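PDB 2UY1: cleavage stimulation factor 77 from Encephalitozoon cuniculi, which probably takes part in the 3′-end processing of messenger RNA in the nucleus, as a HAT-repeat scaffold protein of the Suppressor of forked family. Local coordinates for residues Y216-S220 with K231-V236; F247-Y251 with F442-F446. One frame throughout, in Å; residues are numbered along the deposited sequence.

Contact 1: residues Y216-S220 with K231-V236; sequences YFFYS and KAKKVV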
loop_
_atom_site.group_PDB
_atom_site.type_symbol
_atom_site.label_atom_id
_atom_site.label_comp_id
_atom_site.label_asym_id
_atom_site.label_seq_id
_atom_site.Cartn_x
_atom_site.Cartn_y
_atom_site.Cartn_z
ATOM N N TYR B 216 -29.414 2.182 17.822
ATOM C CA TYR B 216 -29.512 1.654 19.187
ATOM C C TYR B 216 -28.234 1.970 19.923
ATOM O O TYR B 216 -28.277 2.309 21.101
ATOM C CB TYR B 216 -29.792 0.137 19.167
ATOM C CG TYR B 216 -31.083 -0.186 18.471
ATOM C CD1 TYR B 216 -32.291 -0.254 19.185
ATOM C CD2 TYR B 216 -31.128 -0.344 17.070
ATOM C CE1 TYR B 216 -33.532 -0.501 18.519
ATOM C CE2 TYR B 216 -32.341 -0.586 16.413
ATOM C CZ TYR B 216 -33.519 -0.662 17.143
ATOM O OH TYR B 216 -34.710 -0.940 16.498
ATOM N N PHE B 217 -27.094 1.845 19.248
ATOM C CA PHE B 217 -25.808 2.248 19.860
ATOM C C PHE B 217 -25.787 3.772 20.164
ATOM O O PHE B 217 -25.257 4.164 21.193
ATOM C CB PHE B 217 -24.608 1.828 18.985
ATOM C CG PHE B 217 -23.262 2.490 19.391
ATOM C CD1 PHE B 217 -22.393 1.841 20.249
ATOM C CD2 PHE B 217 -22.910 3.788 18.910
ATOM C CE1 PHE B 217 -21.143 2.434 20.605
ATOM C CE2 PHE B 217 -21.711 4.426 19.284
ATOM C CZ PHE B 217 -20.823 3.760 20.161
ATOM N N PHE B 218 -26.321 4.615 19.254
ATOM C CA PHE B 218 -26.349 6.082 19.481
ATOM C C PHE B 218 -27.069 6.447 20.793
ATOM O O PHE B 218 -26.537 7.176 21.642
ATOM C CB PHE B 218 -27.105 6.853 18.391
ATOM C CG PHE B 218 -26.514 6.790 17.001
ATOM C CD1 PHE B 218 -25.169 6.465 16.751
ATOM C CD2 PHE B 218 -27.315 7.155 15.930
ATOM C CE1 PHE B 218 -24.652 6.435 15.431
ATOM C CE2 PHE B 218 -26.808 7.141 14.636
ATOM C CZ PHE B 218 -25.481 6.763 14.389
ATOM N N TYR B 219 -28.285 5.929 20.946
ATOM C CA TYR B 219 -29.106 6.128 22.161
ATOM C C TYR B 219 -28.495 5.496 23.388
ATOM O O TYR B 219 -28.465 6.112 24.467
ATOM C CB TYR B 219 -30.533 5.591 21.942
ATOM C CG TYR B 219 -31.590 6.137 22.903
ATOM C CD1 TYR B 219 -31.409 7.355 23.547
ATOM C CD2 TYR B 219 -32.809 5.490 23.074
ATOM C CE1 TYR B 219 -32.383 7.895 24.370
ATOM C CE2 TYR B 219 -33.785 5.988 23.941
ATOM C CZ TYR B 219 -33.584 7.176 24.568
ATOM O OH TYR B 219 -34.553 7.675 25.422
ATOM N N SER B 220 -28.025 4.261 23.266
ATOM C CA SER B 220 -27.365 3.609 24.395
ATOM C C SER B 220 -26.247 4.515 24.954
ATOM O O SER B 220 -26.136 4.723 26.177
ATOM C CB SER B 220 -26.794 2.254 23.934
ATOM O OG SER B 220 -25.969 1.668 24.952
ATOM N N LYS B 231 -31.422 1.949 31.465
ATOM C CA LYS B 231 -32.262 2.228 30.284
ATOM C C LYS B 231 -31.501 1.898 28.998
ATOM O O LYS B 231 -32.074 1.347 28.072
ATOM C CB LYS B 231 -32.804 3.678 30.288
ATOM C CG LYS B 231 -33.902 3.970 29.238
ATOM C CD LYS B 231 -34.641 5.325 29.468
ATOM C CE LYS B 231 -35.301 5.865 28.175
ATOM N NZ LYS B 231 -35.822 4.806 27.157
ATOM N N ALA B 232 -30.198 2.180 28.961
ATOM C CA ALA B 232 -29.380 1.845 27.777
ATOM C C ALA B 232 -29.402 0.343 27.454
ATOM O O ALA B 232 -29.486 -0.044 26.275
ATOM C CB ALA B 232 -27.932 2.323 27.965
ATOM N N LYS B 233 -29.310 -0.497 28.501
ATOM C CA LYS B 233 -29.215 -1.969 28.336
ATOM C C LYS B 233 -30.471 -2.511 27.722
ATOM O O LYS B 233 -30.447 -3.441 26.932
ATOM C CB LYS B 233 -28.987 -2.664 29.692
ATOM C CG LYS B 233 -28.767 -4.212 29.608
ATOM C CD LYS B 233 -28.061 -4.726 30.872
ATOM C CE LYS B 233 -27.759 -6.220 30.859
ATOM N NZ LYS B 233 -26.658 -6.635 31.861
ATOM N N LYS B 234 -31.588 -1.904 28.094
ATOM C CA LYS B 234 -32.870 -2.293 27.573
ATOM C C LYS B 234 -32.997 -1.915 26.105
ATOM O O LYS B 234 -33.525 -2.707 25.317
ATOM C CB LYS B 234 -34.014 -1.723 28.447
ATOM C CG LYS B 234 -34.287 -2.589 29.701
ATOM C CD LYS B 234 -33.911 -1.936 31.043
ATOM C CE LYS B 234 -34.791 -2.474 32.213
ATOM N NZ LYS B 234 -34.188 -2.234 33.600
ATOM N N VAL B 235 -32.491 -0.723 25.745
ATOM C CA VAL B 235 -32.466 -0.237 24.317
ATOM C C VAL B 235 -31.635 -1.198 23.418
ATOM O O VAL B 235 -31.996 -1.438 22.271
ATOM C CB VAL B 235 -31.892 1.225 24.186
ATOM C CG1 VAL B 235 -31.755 1.654 22.715
ATOM C CG2 VAL B 235 -32.756 2.240 24.918
ATOM N N VAL B 236 -30.540 -1.732 23.963
ATOM C CA VAL B 236 -29.655 -2.652 23.231
ATOM C C VAL B 236 -30.303 -4.005 23.026
ATOM O O VAL B 236 -30.250 -4.556 21.909
ATOM C CB VAL B 236 -28.286 -2.864 23.887
ATOM C CG1 VAL B 236 -27.461 -3.851 23.056
ATOM C CG2 VAL B 236 -27.533 -1.547 24.013
#
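Val-235 is the central apolar residue here, its two methyls meeting tyrosines about one helical turn apart. CG2 lies 3.7 Å from CD2 of Tyr-219, the two side chains crossing at about a right angle, while CG1 packs against Tyr-216 CD1. Next to these, the OG and CB of Ser-220 pack on Val-236 CG2, and Ala-232 CB sits 3.5 Å from Ser-220 O. With a methyl and a hydroxymethyl at that point, the backbones close to 4.3 Å between the CA atoms of Ser-220 and Ala-232.

Two oxygens are approached by carbon atoms rather than by donors. Tyr-216 CD1 is 3.3 Å from Val-235 O. Lys-231, extended until it bends at its last torsion (chi4 32°), brings CE to 3.4 Å from Tyr-219 OH. The buried hydroxyls find partners beyond the two segments: Tyr-216 OH at Phe-210 O, Tyr-219 OH at His-199 ND1, and Ser-220 OG at Tyr-251 OH.

The axes of the two short segments run nearly antiparallel (175°), 8.8 Å apart; helices 213-225 and 229-242 thus form an antiparallel hairpin, consistent with the TPR-like HAT repeats of the Suppressor of forked family.

Contact 2: residues F247-Y251 with F442-F446; sequences FLSLY and FLDSF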
loop_
_atom_site.group_PDB
_atom_site.type_symbol
_atom_site.label_atom_id
_atom_site.label_comp_id
_atom_site.label_asym_id
_atom_site.label_seq_id
_atom_site.Cartn_x
_atom_site.Cartn_y
_atom_site.Cartn_z
ATOM N N PHE B 247 -22.522 -6.797 15.636
ATOM C CA PHE B 247 -22.077 -5.594 16.415
ATOM C C PHE B 247 -22.782 -5.404 17.791
ATOM O O PHE B 247 -22.122 -5.267 18.839
ATOM C CB PHE B 247 -22.199 -4.280 15.581
ATOM C CG PHE B 247 -21.811 -3.046 16.345
ATOM C CD1 PHE B 247 -20.484 -2.539 16.273
ATOM C CD2 PHE B 247 -22.725 -2.396 17.177
ATOM C CE1 PHE B 247 -20.130 -1.411 16.992
ATOM C CE2 PHE B 247 -22.367 -1.279 17.917
ATOM C CZ PHE B 247 -21.054 -0.778 17.836
ATOM N N LEU B 248 -24.117 -5.328 17.763
ATOM C CA LEU B 248 -24.880 -4.979 18.967
ATOM C C LEU B 248 -24.781 -6.032 20.034
ATOM O O LEU B 248 -24.884 -5.703 21.199
ATOM C CB LEU B 248 -26.379 -4.686 18.653
ATOM C CG LEU B 248 -26.817 -3.284 18.265
ATOM C CD1 LEU B 248 -28.340 -3.259 18.199
ATOM C CD2 LEU B 248 -26.377 -2.211 19.220
ATOM N N SER B 249 -24.571 -7.299 19.649
ATOM C CA SER B 249 -24.330 -8.364 20.642
ATOM C C SER B 249 -22.959 -8.267 21.284
ATOM O O SER B 249 -22.818 -8.544 22.488
ATOM C CB SER B 249 -24.561 -9.755 20.037
ATOM O OG SER B 249 -25.921 -9.867 19.556
ATOM N N LEU B 250 -21.947 -7.905 20.484
ATOM C CA LEU B 250 -20.597 -7.685 20.992
ATOM C C LEU B 250 -20.507 -6.508 21.960
ATOM O O LEU B 250 -19.835 -6.589 23.015
ATOM C CB LEU B 250 -19.582 -7.531 19.822
ATOM C CG LEU B 250 -19.377 -8.702 18.854
ATOM C CD1 LEU B 250 -18.122 -8.493 18.009
ATOM C CD2 LEU B 250 -19.244 -10.017 19.568
ATOM N N TYR B 251 -21.173 -5.410 21.590
ATOM C CA TYR B 251 -21.334 -4.265 22.450
ATOM C C TYR B 251 -22.158 -4.582 23.736
ATOM O O TYR B 251 -21.797 -4.223 24.851
ATOM C CB TYR B 251 -22.014 -3.196 21.623
ATOM C CG TYR B 251 -22.405 -1.915 22.339
ATOM C CD1 TYR B 251 -21.475 -0.856 22.471
ATOM C CD2 TYR B 251 -23.706 -1.713 22.809
ATOM C CE1 TYR B 251 -21.827 0.350 23.092
ATOM C CE2 TYR B 251 -24.055 -0.467 23.448
ATOM C CZ TYR B 251 -23.116 0.539 23.567
ATOM O OH TYR B 251 -23.443 1.747 24.164
ATOM N N PHE B 442 -15.950 1.800 17.995
ATOM C CA PHE B 442 -16.262 0.532 18.590
ATOM C C PHE B 442 -16.141 -0.527 17.511
ATOM O O PHE B 442 -15.477 -1.524 17.741
ATOM C CB PHE B 442 -17.676 0.550 19.212
ATOM C CG PHE B 442 -17.724 1.082 20.611
ATOM C CD1 PHE B 442 -17.839 0.230 21.677
ATOM C CD2 PHE B 442 -17.693 2.461 20.856
ATOM C CE1 PHE B 442 -17.876 0.703 22.987
ATOM C CE2 PHE B 442 -17.716 2.941 22.141
ATOM C CZ PHE B 442 -17.819 2.040 23.220
ATOM N N LEU B 443 -16.781 -0.322 16.335
ATOM C CA LEU B 443 -16.661 -1.282 15.267
ATOM C C LEU B 443 -15.228 -1.669 14.916
ATOM O O LEU B 443 -14.954 -2.836 14.691
ATOM C CB LEU B 443 -17.323 -0.775 13.974
ATOM C CG LEU B 443 -17.304 -1.679 12.747
ATOM C CD1 LEU B 443 -18.054 -3.011 13.054
ATOM C CD2 LEU B 443 -18.038 -0.931 11.582
ATOM N N ASP B 444 -14.343 -0.688 14.779
ATOM C CA ASP B 444 -12.982 -1.033 14.366
ATOM C C ASP B 444 -12.309 -1.873 15.418
ATOM O O ASP B 444 -11.434 -2.668 15.126
ATOM C CB ASP B 444 -12.159 0.215 14.123
ATOM C CG ASP B 444 -12.607 0.964 12.913
ATOM O OD1 ASP B 444 -13.326 0.416 12.018
ATOM O OD2 ASP B 444 -12.269 2.139 12.879
ATOM N N SER B 445 -12.688 -1.640 16.666
ATOM C CA SER B 445 -12.082 -2.318 17.807
ATOM C C SER B 445 -12.561 -3.772 17.902
ATOM O O SER B 445 -11.778 -4.632 18.306
ATOM C CB SER B 445 -12.470 -1.594 19.083
ATOM O OG SER B 445 -11.783 -0.351 19.217
ATOM N N PHE B 446 -13.838 -4.027 17.611
ATOM C CA PHE B 446 -14.371 -5.399 17.659
ATOM C C PHE B 446 -13.766 -6.174 16.490
ATOM O O PHE B 446 -13.516 -7.380 16.624
ATOM C CB PHE B 446 -15.895 -5.488 17.504
ATOM C CG PHE B 446 -16.693 -4.892 18.644
ATOM C CD1 PHE B 446 -16.434 -5.214 19.963
ATOM C CD2 PHE B 446 -17.766 -4.051 18.383
ATOM C CE1 PHE B 446 -17.174 -4.662 21.032
ATOM C CE2 PHE B 446 -18.550 -3.537 19.450
ATOM C CZ PHE B 446 -18.231 -3.836 20.767
#
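Phe-446 reaches across to helix 247-255 and touches three of its residues. Its CG lies anti to its own carbonyl carbon (chi1 -67°), a setting that carries the ring over to Leu-250, whose CB stands 3.8 Å from the ring centroid, almost on the normal, as a CH-pi contact. Leu-250 CD1 continues alongside to Phe-446 CB, the two side chains sliding past each other in opposite directions. At the far end of the ring, CZ lies 3.4 Å from Tyr-251 N.

The same ring turns its edge to the face of Phe-247, an offset T-shaped pair with planes at 75°. Phe-247, its CG opposite the backbone N, sets CE1 against Phe-442 CB and, in the ring plane, 3.6 Å from Leu-443 N.

Through these rings helix 247-255, part of an array of antiparallel helix pairs probably of the HAT type, packs on the last modelled helix, 434-446. The short axes cross at 84° and 10.8 Å apart, so aromatic side chains bridge the gap.

Tyr-251 makes the second edge-to-face pair, its CD1 edge 3.9 Å from Phe-442 CD1. Its hydroxyl bonds to Glu-221 OE2, and Phe-442 also meets an aromatic side chain of the other protein chain.

Following the chain from the N terminus, contact 1 comes first and closes a loop of ten intervening residues, the turn between helices 213-225 and 229-242 with the helix ends flanking it. The chain then enters helix 247-255, where contact 2 opens; it closes 190 residues later, on helix 434-446. The two are therefore in series, neither nested nor crossed, one local and one long-range. They meet at Tyr-251, whose OH lies 2.6 Å from Ser-220 OG in a probable hydrogen bond, and at Phe-217, which packs on both Tyr-251 and Phe-442. Together they tie three consecutive helices to the last modelled helix, near the centre of the folded chain.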